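Local atomic coordinates of endoribonuclease ToxN (Pectobacterium atrosepticum, PDB entry 2XDB), a protein that cleaves RNA as an endoribonuclease, between the second and third A of AAA(U/G) sequences, and is the toxin of a type III toxin-antitoxin system that defends against phage. Residues I38-Q43 against T134-V139; E12-F17 against F88-I93. All coordinates share one frame; numbering follows the deposited sequence.

Interaction 1. Residues I38-Q43 against T134-V139; sequences IVLEIQ and TLRNLV. With SO4 (sulfate ion), chain E; nucleotides of chain B.
I42 lays its branch methyl over one face of the R136 guanidinium: CG2 stands 3.5 Å above the plane, shifted toward the rim of the group, with CD1 also near NH1. The arginine reaches the strand by stretching out from the helix. With CG anti to the backbone N (chi1 173°) and the chain extended to NE, CD is laid beside L40 and the guanidinium is carried on to I42 and Q43. L40 meets the arginine at about a right angle, L40 CD1 lying 3.6 Å from R136 CD. Beyond I42, Q43 touches with its aliphatic part, CG being 4.1 Å from R136 NH2.

I42 and Q43 thus meet the guanidinium with carbon atoms, while its hydrogen bonding goes elsewhere, NE forming a salt bridge to E154. Q43 uses its backbone instead: N donates to O4 of a sulfate, probably from the crystallisation liquor, at 2.8 Å. On the helix, N137 ND2 makes a weak bond of 3.2 Å to OP2 of U21 of chain B, so this turn of the helix packs against the strand while also touching the RNA antitoxin.

Helix 125-140 packs across the end of strand 35-42, which pairs with strand 45-52 through Y47, while E154 of helix 150-156 fixes the arginine and M89 of strand 80-91 packs on it.

Interaction 2. Residues E12-F17 against F88-I93; sequences EYLKEF and FMIPII. With nucleotides of chain B.
L14 points from the helix onto the strand, and one methyl does nearly all the touching: its CD1 sits 4.0 Å from I90 CD1, the two side chains meeting at a slant. The same methyl lies 4.0 Å from the carbonyl oxygen of P91, so it spans the step from one strand residue to the next. I90 sends its longer branch up to the leucine because CG1 lies between the backbone N and the carbonyl carbon (chi1 60°), which leaves CG2 beside the N.

Around this pair, V21 and Y157 also pack on L14, while I11, one turn earlier on helix 8-17, and L153 of helix 150-156 close on I90. The strand is held in turn by backbone bonds of I90 and I92 to strand 45-52. The P91 oxygen is hydrogen-bonded to Y10 OH, so a polar tie from the same helix accompanies the apolar contact.

At the start of 88-93 the surroundings change to RNA. F88 turns its ring toward U2 of chain B, and the uracil lies over one face with N3 3.3 Å above the ring, over its centre. On the helix side, K15 packs on an adenine base of the bound RNA.

Between helix and strand, then, the join is one of dispersion and exclusion of water, with a directional hold supplied by the Y10 hydroxyl. The RNA meets F88 by ring-face packing, which fixes the height of the uracil over the phenyl ring but would probably discriminate little between bases by hydrogen bonding.

Along the chain the segments alternate, 12-17, 38-43, 88-93 and 134-139, so the two contacts interlock, their centres about 15 Å apart. Both reach the one antiparallel sheet: interaction 1 at strand 35-42 and interaction 2 at strand 80-91, with strand 45-52 between them. They meet at M89, whose SD lies 3.9 Å from V39 CG1. Helix 125-140 and helix 8-17 are thereby fixed to a common sheet, and helix 150-156 contributes to both contacts through E154 and L153. Each contact also borders RNA of chain B, consistent with the toxin core presenting residues of two helices and F88 to its antitoxin.

Interaction 1. Residues I38-Q43 against T134-V139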
ATOM      1  N   ILE A  38       1.249  -2.162   7.502  1.00 48.81           N
ATOM      2  CA  ILE A  38       2.614  -2.405   7.931  1.00 39.94           C
ATOM      3  C   ILE A  38       3.187  -3.626   7.303  1.00 49.13           C
ATOM      4  O   ILE A  38       3.237  -4.728   7.843  1.00 53.70           O
ATOM      5  CB  ILE A  38       2.865  -2.342   9.384  1.00 32.58           C
ATOM      6  CG1 ILE A  38       2.355  -1.012   9.920  1.00 39.43           C
ATOM      7  CG2 ILE A  38       4.365  -2.281   9.565  1.00 32.48           C
ATOM      8  CD1 ILE A  38       3.245  -0.474  11.002  1.00 44.94           C
ATOM      9  N   VAL A  39       3.663  -3.332   6.118  1.00 45.98           N
ATOM     10  CA  VAL A  39       3.990  -4.266   5.123  1.00 35.26           C
ATOM     11  C   VAL A  39       5.482  -4.533   5.319  1.00 43.35           C
ATOM     12  O   VAL A  39       5.971  -5.624   5.030  1.00 52.23           O
ATOM     13  CB  VAL A  39       3.628  -3.563   3.818  1.00 37.44           C
ATOM     14  CG1 VAL A  39       4.850  -2.936   3.141  1.00 36.06           C
ATOM     15  CG2 VAL A  39       2.812  -4.464   2.927  1.00 43.89           C
ATOM     16  N   LEU A  40       6.181  -3.539   5.868  1.00 38.95           N
ATOM     17  CA  LEU A  40       7.603  -3.632   6.202  1.00 39.25           C
ATOM     18  C   LEU A  40       7.924  -2.707   7.359  1.00 47.64           C
ATOM     19  O   LEU A  40       7.512  -1.542   7.376  1.00 54.22           O
ATOM     20  CB  LEU A  40       8.472  -3.191   5.022  1.00 37.55           C
ATOM     21  CG  LEU A  40       9.842  -3.823   4.801  1.00 42.92           C
ATOM     22  CD1 LEU A  40      10.742  -2.883   4.033  1.00 40.60           C
ATOM     23  CD2 LEU A  40      10.464  -4.162   6.104  1.00 54.07           C
ATOM     24  N   GLU A  41       8.678  -3.220   8.319  1.00 42.60           N
ATOM     25  CA  GLU A  41       9.196  -2.393   9.385  1.00 42.27           C
ATOM     26  C   GLU A  41      10.683  -2.660   9.513  1.00 49.08           C
ATOM     27  O   GLU A  41      11.085  -3.752   9.883  1.00 51.17           O
ATOM     28  CB  GLU A  41       8.491  -2.703  10.692  1.00 46.23           C
ATOM     29  CG  GLU A  41       8.961  -1.830  11.835  1.00 65.55           C
ATOM     30  CD  GLU A  41       8.031  -1.885  13.031  1.00 79.48           C
ATOM     31  OE1 GLU A  41       7.044  -2.664  12.988  1.00 81.04           O
ATOM     32  OE2 GLU A  41       8.293  -1.146  14.010  1.00 79.74           O
ATOM     33  N   ILE A  42      11.502  -1.669   9.185  1.00 51.21           N
ATOM     34  CA  ILE A  42      12.947  -1.872   9.131  1.00 46.48           C
ATOM     35  C   ILE A  42      13.681  -0.557   9.323  1.00 47.04           C
ATOM     36  O   ILE A  42      13.206   0.507   8.893  1.00 43.84           O
ATOM     37  CB  ILE A  42      13.383  -2.507   7.788  1.00 43.88           C
ATOM     38  CG1 ILE A  42      14.869  -2.840   7.807  1.00 47.56           C
ATOM     39  CG2 ILE A  42      13.077  -1.577   6.610  1.00 31.35           C
ATOM     40  CD1 ILE A  42      15.276  -3.790   6.697  1.00 51.67           C
ATOM     41  N   GLN A  43      14.834  -0.637   9.984  1.00 42.71           N
ATOM     42  CA  GLN A  43      15.623   0.547  10.285  1.00 41.13           C
ATOM     43  C   GLN A  43      14.798   1.621  10.984  1.00 44.30           C
ATOM     44  O   GLN A  43      15.015   2.813  10.785  1.00 46.57           O
ATOM     45  CB  GLN A  43      16.217   1.119   9.001  1.00 43.08           C
ATOM     46  CG  GLN A  43      17.318   0.278   8.414  1.00 53.94           C
ATOM     47  CD  GLN A  43      18.549   0.220   9.309  1.00 63.76           C
ATOM     48  OE1 GLN A  43      19.573  -0.344   8.933  1.00 67.09           O
ATOM     49  NE2 GLN A  43      18.454   0.810  10.493  1.00 70.04           N
ATOM     50  N   THR A 134      12.360  -7.479   0.031  1.00 34.37           N
ATOM     51  CA  THR A 134      13.268  -7.723  -1.077  1.00 38.56           C
ATOM     52  C   THR A 134      13.166  -6.576  -2.069  1.00 39.90           C
ATOM     53  O   THR A 134      14.142  -6.209  -2.715  1.00 43.44           O
ATOM     54  CB  THR A 134      12.985  -9.060  -1.783  1.00 45.71           C
ATOM     55  OG1 THR A 134      13.010 -10.124  -0.825  1.00 47.23           O
ATOM     56  CG2 THR A 134      14.035  -9.337  -2.842  1.00 46.03           C
ATOM     57  N   LEU A 135      11.978  -5.998  -2.169  1.00 39.37           N
ATOM     58  CA  LEU A 135      11.759  -4.884  -3.077  1.00 39.32           C
ATOM     59  C   LEU A 135      12.656  -3.727  -2.688  1.00 41.72           C
ATOM     60  O   LEU A 135      13.388  -3.177  -3.518  1.00 44.93           O
ATOM     61  CB  LEU A 135      10.298  -4.459  -3.063  1.00 33.23           C
ATOM     62  CG  LEU A 135       9.962  -3.208  -3.856  1.00 37.91           C
ATOM     63  CD1 LEU A 135      10.278  -3.428  -5.318  1.00 42.40           C
ATOM     64  CD2 LEU A 135       8.497  -2.849  -3.664  1.00 38.92           C
ATOM     65  N   ARG A 136      12.620  -3.372  -1.411  1.00 36.11           N
ATOM     66  CA  ARG A 136      13.396  -2.237  -0.930  1.00 37.72           C
ATOM     67  C   ARG A 136      14.890  -2.530  -1.041  1.00 45.46           C
ATOM     68  O   ARG A 136      15.664  -1.659  -1.418  1.00 55.00           O
ATOM     69  CB  ARG A 136      12.992  -1.900   0.504  1.00 32.74           C
ATOM     70  CG  ARG A 136      13.822  -0.860   1.208  1.00 29.15           C
ATOM     71  CD  ARG A 136      13.313  -0.696   2.653  1.00 35.78           C
ATOM     72  NE  ARG A 136      14.037   0.334   3.376  1.00 35.13           N
ATOM     73  CZ  ARG A 136      15.145   0.119   4.074  1.00 37.58           C
ATOM     74  NH1 ARG A 136      15.646  -1.102   4.164  1.00 37.53           N
ATOM     75  NH2 ARG A 136      15.752   1.129   4.686  1.00 37.29           N
ATOM     76  N   ASN A 137      15.297  -3.758  -0.739  1.00 45.13           N
ATOM     77  CA  ASN A 137      16.705  -4.116  -0.867  1.00 49.15           C
ATOM     78  C   ASN A 137      17.207  -3.901  -2.292  1.00 50.76           C
ATOM     79  O   ASN A 137      18.217  -3.241  -2.510  1.00 48.75           O
ATOM     80  CB  ASN A 137      16.940  -5.557  -0.444  1.00 47.82           C
ATOM     81  CG  ASN A 137      16.871  -5.732   1.042  1.00 56.48           C
ATOM     82  OD1 ASN A 137      17.089  -4.780   1.794  1.00 52.96           O
ATOM     83  ND2 ASN A 137      16.566  -6.954   1.490  1.00 60.68           N
ATOM     84  N   LEU A 138      16.484  -4.454  -3.258  1.00 44.62           N
ATOM     85  CA  LEU A 138      16.824  -4.262  -4.655  1.00 40.76           C
ATOM     86  C   LEU A 138      16.897  -2.783  -5.007  1.00 46.27           C
ATOM     87  O   LEU A 138      17.793  -2.363  -5.742  1.00 50.51           O
ATOM     88  CB  LEU A 138      15.830  -4.985  -5.556  1.00 40.31           C
ATOM     89  CG  LEU A 138      15.860  -6.516  -5.404  1.00 43.56           C
ATOM     90  CD1 LEU A 138      14.926  -7.208  -6.369  1.00 42.39           C
ATOM     91  CD2 LEU A 138      17.255  -7.020  -5.617  1.00 44.74           C
ATOM     92  N   VAL A 139      15.982  -1.978  -4.477  1.00 40.32           N
ATOM     93  CA  VAL A 139      16.006  -0.567  -4.830  1.00 38.48           C
ATOM     94  C   VAL A 139      17.237   0.124  -4.225  1.00 42.59           C
ATOM     95  O   VAL A 139      17.872   0.947  -4.882  1.00 39.96           O
ATOM     96  CB  VAL A 139      14.677   0.152  -4.503  1.00 38.66           C
ATOM     97  CG1 VAL A 139      14.826   1.649  -4.616  1.00 36.52           C
ATOM     98  CG2 VAL A 139      13.596  -0.303  -5.443  1.00 40.79           C
TER
HETATM   99  S   SO4 E1165      15.185  -3.809  12.155  1.00132.33           S
HETATM  100  O1  SO4 E1165      16.040  -4.153  13.290  1.00135.50           O
HETATM  101  O2  SO4 E1165      14.936  -5.005  11.354  1.00133.64           O
HETATM  102  O3  SO4 E1165      13.915  -3.280  12.652  1.00130.03           O
HETATM  103  O4  SO4 E1165      15.855  -2.810  11.328  1.00128.02           O
ATOM    104  P     U B  21      17.581 -10.165  -0.466  1.00 87.98           P
ATOM    105  OP1   U B  21      16.163 -10.622  -0.425  1.00 75.54           O
ATOM    106  OP2   U B  21      17.877  -8.766  -0.868  1.00 86.27           O
ATOM    107  O5'   U B  21      18.268 -10.481   0.934  1.00 85.99           O
ATOM    108  C5'   U B  21      19.645 -10.197   1.155  1.00 92.70           C
ATOM    109  C4'   U B  21      20.338 -11.247   1.997  1.00101.12           C
ATOM    110  O4'   U B  21      19.655 -11.417   3.273  1.00104.72           O
ATOM    111  C3'   U B  21      20.452 -12.645   1.387  1.00106.47           C
ATOM    112  O3'   U B  21      21.704 -13.215   1.774  1.00113.52           O
ATOM    113  C2'   U B  21      19.334 -13.403   2.098  1.00105.34           C
ATOM    114  O2'   U B  21      19.499 -14.802   2.117  1.00102.85           O
ATOM    115  C1'   U B  21      19.433 -12.799   3.496  1.00111.50           C
ATOM    116  N1    U B  21      18.319 -13.010   4.469  1.00128.02           N
ATOM    117  C2    U B  21      17.070 -13.483   4.083  1.00132.21           C
ATOM    118  O2    U B  21      16.764 -13.774   2.939  1.00130.89           O
ATOM    119  N3    U B  21      16.161 -13.611   5.111  1.00137.50           N
ATOM    120  C4    U B  21      16.345 -13.325   6.452  1.00142.17           C
ATOM    121  O4    U B  21      15.422 -13.495   7.254  1.00142.85           O
ATOM    122  C5    U B  21      17.653 -12.843   6.772  1.00142.81           C
ATOM    123  C6    U B  21      18.559 -12.708   5.796  1.00138.22           C
TER

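Interaction 2. Residues E12-F17 against F88-I93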
ATOM      1  N   GLU A  12       0.917  15.094   0.495  1.00 52.71           N
ATOM      2  CA  GLU A  12       1.376  16.232  -0.286  1.00 57.77           C
ATOM      3  C   GLU A  12       2.831  16.535   0.057  1.00 50.84           C
ATOM      4  O   GLU A  12       3.636  16.862  -0.814  1.00 50.96           O
ATOM      5  CB  GLU A  12       0.490  17.464  -0.065  1.00 72.60           C
ATOM      6  CG  GLU A  12      -0.986  17.270  -0.438  1.00 96.47           C
ATOM      7  CD  GLU A  12      -1.199  16.808  -1.881  1.00116.37           C
ATOM      8  OE1 GLU A  12      -2.139  16.014  -2.119  1.00120.76           O
ATOM      9  OE2 GLU A  12      -0.434  17.238  -2.775  1.00123.51           O
ATOM     10  N   TYR A  13       3.181  16.415   1.327  1.00 46.02           N
ATOM     11  CA  TYR A  13       4.548  16.715   1.724  1.00 46.43           C
ATOM     12  C   TYR A  13       5.514  15.729   1.060  1.00 49.18           C
ATOM     13  O   TYR A  13       6.416  16.139   0.335  1.00 49.85           O
ATOM     14  CB  TYR A  13       4.671  16.751   3.246  1.00 43.61           C
ATOM     15  CG  TYR A  13       6.082  16.763   3.763  1.00 50.15           C
ATOM     16  CD1 TYR A  13       6.893  17.871   3.590  1.00 43.76           C
ATOM     17  CD2 TYR A  13       6.602  15.663   4.443  1.00 51.11           C
ATOM     18  CE1 TYR A  13       8.187  17.889   4.070  1.00 39.04           C
ATOM     19  CE2 TYR A  13       7.888  15.669   4.923  1.00 51.54           C
ATOM     20  CZ  TYR A  13       8.675  16.789   4.732  1.00 53.50           C
ATOM     21  OH  TYR A  13       9.960  16.803   5.209  1.00 61.55           O
ATOM     22  N   LEU A  14       5.302  14.432   1.256  1.00 47.97           N
ATOM     23  CA  LEU A  14       6.148  13.451   0.577  1.00 50.22           C
ATOM     24  C   LEU A  14       6.137  13.661  -0.956  1.00 49.84           C
ATOM     25  O   LEU A  14       7.167  13.511  -1.620  1.00 46.42           O
ATOM     26  CB  LEU A  14       5.746  12.012   0.935  1.00 41.30           C
ATOM     27  CG  LEU A  14       5.718  11.582   2.404  1.00 43.65           C
ATOM     28  CD1 LEU A  14       5.229  10.132   2.536  1.00 35.56           C
ATOM     29  CD2 LEU A  14       7.087  11.745   3.068  1.00 43.92           C
ATOM     30  N   LYS A  15       4.982  14.012  -1.518  1.00 43.79           N
ATOM     31  CA  LYS A  15       4.913  14.265  -2.964  1.00 47.02           C
ATOM     32  C   LYS A  15       5.903  15.339  -3.422  1.00 48.97           C
ATOM     33  O   LYS A  15       6.335  15.333  -4.567  1.00 51.08           O
ATOM     34  CB  LYS A  15       3.498  14.633  -3.409  1.00 43.55           C
ATOM     35  CG  LYS A  15       2.667  13.456  -3.869  1.00 48.61           C
ATOM     36  CD  LYS A  15       1.198  13.840  -3.998  1.00 49.83           C
ATOM     37  CE  LYS A  15       0.371  12.696  -4.576  1.00 54.06           C
ATOM     38  NZ  LYS A  15       0.903  12.245  -5.895  1.00 58.79           N
ATOM     39  N   GLU A  16       6.271  16.254  -2.532  1.00 49.07           N
ATOM     40  CA  GLU A  16       7.286  17.242  -2.876  1.00 51.34           C
ATOM     41  C   GLU A  16       8.586  16.579  -3.302  1.00 54.76           C
ATOM     42  O   GLU A  16       9.277  17.080  -4.181  1.00 52.46           O
ATOM     43  CB  GLU A  16       7.576  18.171  -1.704  1.00 53.36           C
ATOM     44  CG  GLU A  16       6.443  19.079  -1.319  1.00 62.94           C
ATOM     45  CD  GLU A  16       6.787  19.926  -0.112  1.00 77.83           C
ATOM     46  OE1 GLU A  16       7.987  20.216   0.093  1.00 78.69           O
ATOM     47  OE2 GLU A  16       5.857  20.298   0.635  1.00 86.78           O
ATOM     48  N   PHE A  17       8.914  15.452  -2.673  1.00 60.48           N
ATOM     49  CA  PHE A  17      10.218  14.812  -2.856  1.00 54.80           C
ATOM     50  C   PHE A  17      10.203  13.702  -3.886  1.00 55.18           C
ATOM     51  O   PHE A  17      11.212  13.435  -4.532  1.00 56.11           O
ATOM     52  CB  PHE A  17      10.717  14.260  -1.530  1.00 47.29           C
ATOM     53  CG  PHE A  17      10.878  15.301  -0.489  1.00 48.17           C
ATOM     54  CD1 PHE A  17      12.020  16.074  -0.445  1.00 50.35           C
ATOM     55  CD2 PHE A  17       9.883  15.527   0.436  1.00 54.65           C
ATOM     56  CE1 PHE A  17      12.172  17.047   0.515  1.00 52.45           C
ATOM     57  CE2 PHE A  17      10.024  16.503   1.400  1.00 54.72           C
ATOM     58  CZ  PHE A  17      11.169  17.260   1.440  1.00 53.15           C
ATOM     59  N   PHE A  88       4.974   1.510  -4.678  1.00 46.09           N
ATOM     60  CA  PHE A  88       4.688   2.853  -4.192  1.00 43.35           C
ATOM     61  C   PHE A  88       4.354   2.891  -2.715  1.00 47.14           C
ATOM     62  O   PHE A  88       3.632   3.772  -2.281  1.00 58.76           O
ATOM     63  CB  PHE A  88       3.548   3.479  -4.972  1.00 40.88           C
ATOM     64  CG  PHE A  88       3.775   3.486  -6.436  1.00 45.17           C
ATOM     65  CD1 PHE A  88       2.824   2.979  -7.302  1.00 47.98           C
ATOM     66  CD2 PHE A  88       4.957   3.978  -6.955  1.00 48.91           C
ATOM     67  CE1 PHE A  88       3.045   2.976  -8.662  1.00 48.93           C
ATOM     68  CE2 PHE A  88       5.180   3.979  -8.320  1.00 51.76           C
ATOM     69  CZ  PHE A  88       4.225   3.472  -9.171  1.00 47.32           C
ATOM     70  N   MET A  89       4.863   1.938  -1.946  1.00 45.21           N
ATOM     71  CA  MET A  89       4.733   1.996  -0.496  1.00 46.89           C
ATOM     72  C   MET A  89       5.542   3.177   0.038  1.00 48.91           C
ATOM     73  O   MET A  89       6.475   3.642  -0.623  1.00 47.10           O
ATOM     74  CB  MET A  89       5.234   0.706   0.134  1.00 39.44           C
ATOM     75  CG  MET A  89       6.711   0.465  -0.079  1.00 35.48           C
ATOM     76  SD  MET A  89       7.214  -1.100   0.641  1.00 44.30           S
ATOM     77  CE  MET A  89       8.970  -1.056   0.292  1.00 37.49           C
ATOM     78  N   ILE A  90       5.189   3.655   1.229  1.00 39.95           N
ATOM     79  CA  ILE A  90       5.812   4.856   1.775  1.00 37.28           C
ATOM     80  C   ILE A  90       6.042   4.768   3.280  1.00 39.05           C
ATOM     81  O   ILE A  90       5.281   4.125   3.997  1.00 42.12           O
ATOM     82  CB  ILE A  90       4.961   6.092   1.472  1.00 43.98           C
ATOM     83  CG1 ILE A  90       3.563   5.961   2.080  1.00 39.08           C
ATOM     84  CG2 ILE A  90       4.838   6.313  -0.028  1.00 37.21           C
ATOM     85  CD1 ILE A  90       2.699   7.181   1.790  1.00 34.73           C
ATOM     86  N   PRO A  91       7.115   5.393   3.769  1.00 37.94           N
ATOM     87  CA  PRO A  91       7.300   5.355   5.217  1.00 38.72           C
ATOM     88  C   PRO A  91       6.262   6.283   5.825  1.00 41.53           C
ATOM     89  O   PRO A  91       5.921   7.273   5.186  1.00 42.04           O
ATOM     90  CB  PRO A  91       8.696   5.929   5.397  1.00 37.05           C
ATOM     91  CG  PRO A  91       8.876   6.843   4.220  1.00 39.17           C
ATOM     92  CD  PRO A  91       8.115   6.233   3.090  1.00 40.10           C
ATOM     93  N   ILE A  92       5.738   5.966   7.003  1.00 38.14           N
ATOM     94  CA  ILE A  92       4.696   6.800   7.594  1.00 41.82           C
ATOM     95  C   ILE A  92       5.034   7.270   8.999  1.00 45.97           C
ATOM     96  O   ILE A  92       5.867   6.690   9.684  1.00 47.94           O
ATOM     97  CB  ILE A  92       3.335   6.086   7.638  1.00 40.73           C
ATOM     98  CG1 ILE A  92       3.421   4.807   8.474  1.00 40.70           C
ATOM     99  CG2 ILE A  92       2.866   5.767   6.239  1.00 44.37           C
ATOM    100  CD1 ILE A  92       3.025   5.001   9.916  1.00 39.42           C
ATOM    101  N   ILE A  93       4.375   8.345   9.398  1.00 49.02           N
ATOM    102  CA  ILE A  93       4.392   8.858  10.757  1.00 50.08           C
ATOM    103  C   ILE A  93       3.058   8.450  11.386  1.00 45.94           C
ATOM    104  O   ILE A  93       2.002   8.644  10.782  1.00 45.89           O
ATOM    105  CB  ILE A  93       4.457  10.384  10.714  1.00 55.55           C
ATOM    106  CG1 ILE A  93       5.770  10.842  10.108  1.00 56.70           C
ATOM    107  CG2 ILE A  93       4.300  10.974  12.082  1.00 63.65           C
ATOM    108  CD1 ILE A  93       5.811  12.336   9.883  1.00 56.95           C
TER
ATOM    109  P     U B   2      -2.056   2.888 -12.538  1.00 72.51           P
ATOM    110  OP1   U B   2      -2.243   2.070 -13.750  1.00 65.32           O
ATOM    111  OP2   U B   2      -2.208   2.263 -11.201  1.00 81.56           O
ATOM    112  O5'   U B   2      -0.654   3.609 -12.649  1.00 82.06           O
ATOM    113  C5'   U B   2      -0.239   4.275 -13.829  1.00 69.07           C
ATOM    114  C4'   U B   2       1.102   4.925 -13.617  1.00 59.77           C
ATOM    115  O4'   U B   2       0.994   6.009 -12.658  1.00 60.82           O
ATOM    116  C3'   U B   2       2.169   4.018 -13.034  1.00 55.99           C
ATOM    117  O3'   U B   2       2.775   3.216 -14.024  1.00 57.96           O
ATOM    118  C2'   U B   2       3.128   5.006 -12.403  1.00 59.43           C
ATOM    119  O2'   U B   2       3.915   5.599 -13.418  1.00 68.12           O
ATOM    120  C1'   U B   2       2.169   6.069 -11.873  1.00 62.14           C
ATOM    121  N1    U B   2       1.778   5.910 -10.454  1.00 68.19           N
ATOM    122  C2    U B   2       2.612   6.407  -9.482  1.00 70.35           C
ATOM    123  O2    U B   2       3.663   6.946  -9.748  1.00 76.87           O
ATOM    124  N3    U B   2       2.184   6.240  -8.192  1.00 72.16           N
ATOM    125  C4    U B   2       1.013   5.645  -7.777  1.00 75.58           C
ATOM    126  O4    U B   2       0.746   5.572  -6.576  1.00 73.96           O
ATOM    127  C5    U B   2       0.197   5.162  -8.843  1.00 78.34           C
ATOM    128  C6    U B   2       0.595   5.311 -10.108  1.00 75.22           C
TER